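Local coordinates for protein Lysine/ornithine decarboxylase (Selenomonas ruminantium, PDB 5GJO) that decarboxylates L-lysine and L-ornithine with similar efficiency, using pyridoxal 5'-phosphate as cofactor, to give cadaverine and putrescine, at residues Lys13-Ala16 / Lys17-Pro20. The protein carries 2 engineered substitutions. Residues are numbered along the deposited sequence; the frame is centred on the assembly and turned at random.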
ATOM      1  N   LYS A  13       9.746  12.662  23.418  1.00 14.71           N
ATOM      2  CA  LYS A  13      10.488  13.896  23.206  1.00 16.10           C
ATOM      3  C   LYS A  13      11.994  13.664  22.892  1.00 14.28           C
ATOM      4  O   LYS A  13      12.540  14.221  21.939  1.00 13.71           O
ATOM      5  CB  LYS A  13      10.376  14.742  24.464  1.00 20.15           C
ATOM      6  CG  LYS A  13      11.172  16.028  24.489  1.00 28.53           C
ATOM      7  CD  LYS A  13      11.006  16.869  25.802  1.00 35.34           C
ATOM      8  CE  LYS A  13      11.473  18.331  25.510  1.00 43.32           C
ATOM      9  NZ  LYS A  13      11.630  19.217  26.698  1.00 50.93           N
ATOM     10  N   THR A  14      12.643  12.820  23.710  1.00 14.62           N
ATOM     11  CA  THR A  14      14.040  12.575  23.557  1.00 15.39           C
ATOM     12  C   THR A  14      14.306  11.747  22.287  1.00 17.17           C
ATOM     13  O   THR A  14      15.233  12.048  21.507  1.00 16.17           O
ATOM     14  CB  THR A  14      14.669  12.013  24.818  1.00 14.89           C
ATOM     15  OG1 THR A  14      14.176  10.719  25.173  1.00 13.96           O
ATOM     16  CG2 THR A  14      14.433  13.066  26.043  1.00 18.02           C
ATOM     17  N   LEU A  15      13.453  10.762  22.035  1.00 14.46           N
ATOM     18  CA  LEU A  15      13.610   9.975  20.812  1.00 14.76           C
ATOM     19  C   LEU A  15      13.513  10.883  19.586  1.00 14.57           C
ATOM     20  O   LEU A  15      14.307  10.787  18.639  1.00 15.54           O
ATOM     21  CB  LEU A  15      12.573   8.817  20.758  1.00 15.15           C
ATOM     22  CG  LEU A  15      12.893   7.630  21.680  1.00 14.94           C
ATOM     23  CD1 LEU A  15      11.609   6.831  21.904  1.00 15.09           C
ATOM     24  CD2 LEU A  15      13.928   6.758  20.968  1.00 15.86           C
ATOM     25  N   ALA A  16      12.488  11.723  19.558  1.00 15.33           N
ATOM     26  CA  ALA A  16      12.225  12.552  18.338  1.00 15.75           C
ATOM     27  C   ALA A  16      13.214  13.703  18.183  1.00 18.42           C
ATOM     28  O   ALA A  16      13.402  14.209  17.068  1.00 21.59           O
ATOM     29  CB  ALA A  16      10.787  13.051  18.364  1.00 17.07           C
ATOM     30  N   LYS A  17      13.863  14.104  19.257  1.00 18.07           N
ATOM     31  CA  LYS A  17      14.954  15.056  19.138  1.00 22.27           C
ATOM     32  C   LYS A  17      16.121  14.455  18.360  1.00 21.60           C
ATOM     33  O   LYS A  17      16.779  15.114  17.597  1.00 20.64           O
ATOM     34  CB  LYS A  17      15.457  15.436  20.513  1.00 27.17           C
ATOM     35  CG  LYS A  17      15.227  16.870  20.889  1.00 38.98           C
ATOM     36  CD  LYS A  17      15.788  17.160  22.272  1.00 48.82           C
ATOM     37  CE  LYS A  17      14.720  17.635  23.254  1.00 54.42           C
ATOM     38  NZ  LYS A  17      14.846  16.994  24.604  1.00 61.64           N
ATOM     39  N   ARG A  18      16.408  13.208  18.691  1.00 17.97           N
ATOM     40  CA  ARG A  18      17.441  12.397  18.069  1.00 18.78           C
ATOM     41  C   ARG A  18      17.170  11.861  16.667  1.00 17.93           C
ATOM     42  O   ARG A  18      18.041  11.830  15.835  1.00 16.64           O
ATOM     43  CB  ARG A  18      17.837  11.274  19.004  1.00 18.47           C
ATOM     44  CG  ARG A  18      19.095  10.566  18.617  1.00 20.76           C
ATOM     45  CD  ARG A  18      19.587   9.719  19.775  1.00 21.90           C
ATOM     46  NE  ARG A  18      18.731   8.583  20.056  1.00 19.88           N
ATOM     47  CZ  ARG A  18      17.941   8.467  21.118  1.00 18.08           C
ATOM     48  NH1 ARG A  18      17.223   7.387  21.265  1.00 16.61           N
ATOM     49  NH2 ARG A  18      17.865   9.423  22.022  1.00 16.48           N
ATOM     50  N   ILE A  19      15.941  11.428  16.452  1.00 16.46           N
ATOM     51  CA  ILE A  19      15.565  10.708  15.259  1.00 16.84           C
ATOM     52  C   ILE A  19      14.444  11.423  14.512  1.00 19.07           C
ATOM     53  O   ILE A  19      13.408  11.644  15.071  1.00 16.51           O
ATOM     54  CB  ILE A  19      15.060   9.301  15.643  1.00 16.84           C
ATOM     55  CG1 ILE A  19      16.081   8.540  16.494  1.00 18.17           C
ATOM     56  CG2 ILE A  19      14.679   8.500  14.421  1.00 17.25           C
ATOM     57  CD1 ILE A  19      15.501   7.352  17.215  1.00 18.14           C
ATOM     58  N   PRO A  20      14.627  11.725  13.234  1.00 18.06           N
ATOM     59  CA  PRO A  20      13.541  12.394  12.532  1.00 18.20           C
ATOM     60  C   PRO A  20      12.290  11.552  12.363  1.00 15.53           C
ATOM     61  O   PRO A  20      12.344  10.390  11.964  1.00 15.96           O
ATOM     62  CB  PRO A  20      14.092  12.670  11.110  1.00 20.32           C
ATOM     63  CG  PRO A  20      15.477  12.197  11.092  1.00 24.02           C
ATOM     64  CD  PRO A  20      15.803  11.435  12.353  1.00 22.31           C
TER
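Arg18 folds back along its helix towards Leu15 and Thr14, one turn earlier. Arg18 CB rests near the carbonyl oxygens of both, Leu15 O at 3.6 Å. CG leaves anti to the backbone N (chi1 -167°), and the chain, straight as far as CD, bends at chi3 (69°), which turns the guanidinium back over the helix. One face of that group then lies over Leu15 CA, Arg18 NH1 comes to 3.4 Å from Leu15 CD2, and NH2 approaches Thr14 O obliquely. The charge is met at the start of helix 376-384: NH1 forms a salt bridge with Glu377, whose carboxylate is also hydrogen-bonded to Thr14 OG1, and a hydrogen bond with Gln375, just ahead of that helix.

Leu15, the buried residue here, also runs alongside Ile19, with CD2 4.1 Å from Ile19 CD1. On the exposed flank Lys13 and Lys17 lie side by side; the bent Lys17 chain brings its NZ to 3.7 Å from Lys13 CE. The two ammonium nitrogens are 4.4 Å apart, a proximity that probably costs some electrostatic energy.

Three successive i+4 backbone bonds underlie all this, ending with Ile19 N to Leu15 O at 2.8 Å. Ile19 then leaves helical geometry, and Pro20 packs on Arg101 of the second subunit. The arrangement is the C-terminal turn of an amphipathic surface helix, here helix 9-18, joined by Thr14, Leu15 and Arg18 to the C-terminal helix 376-384.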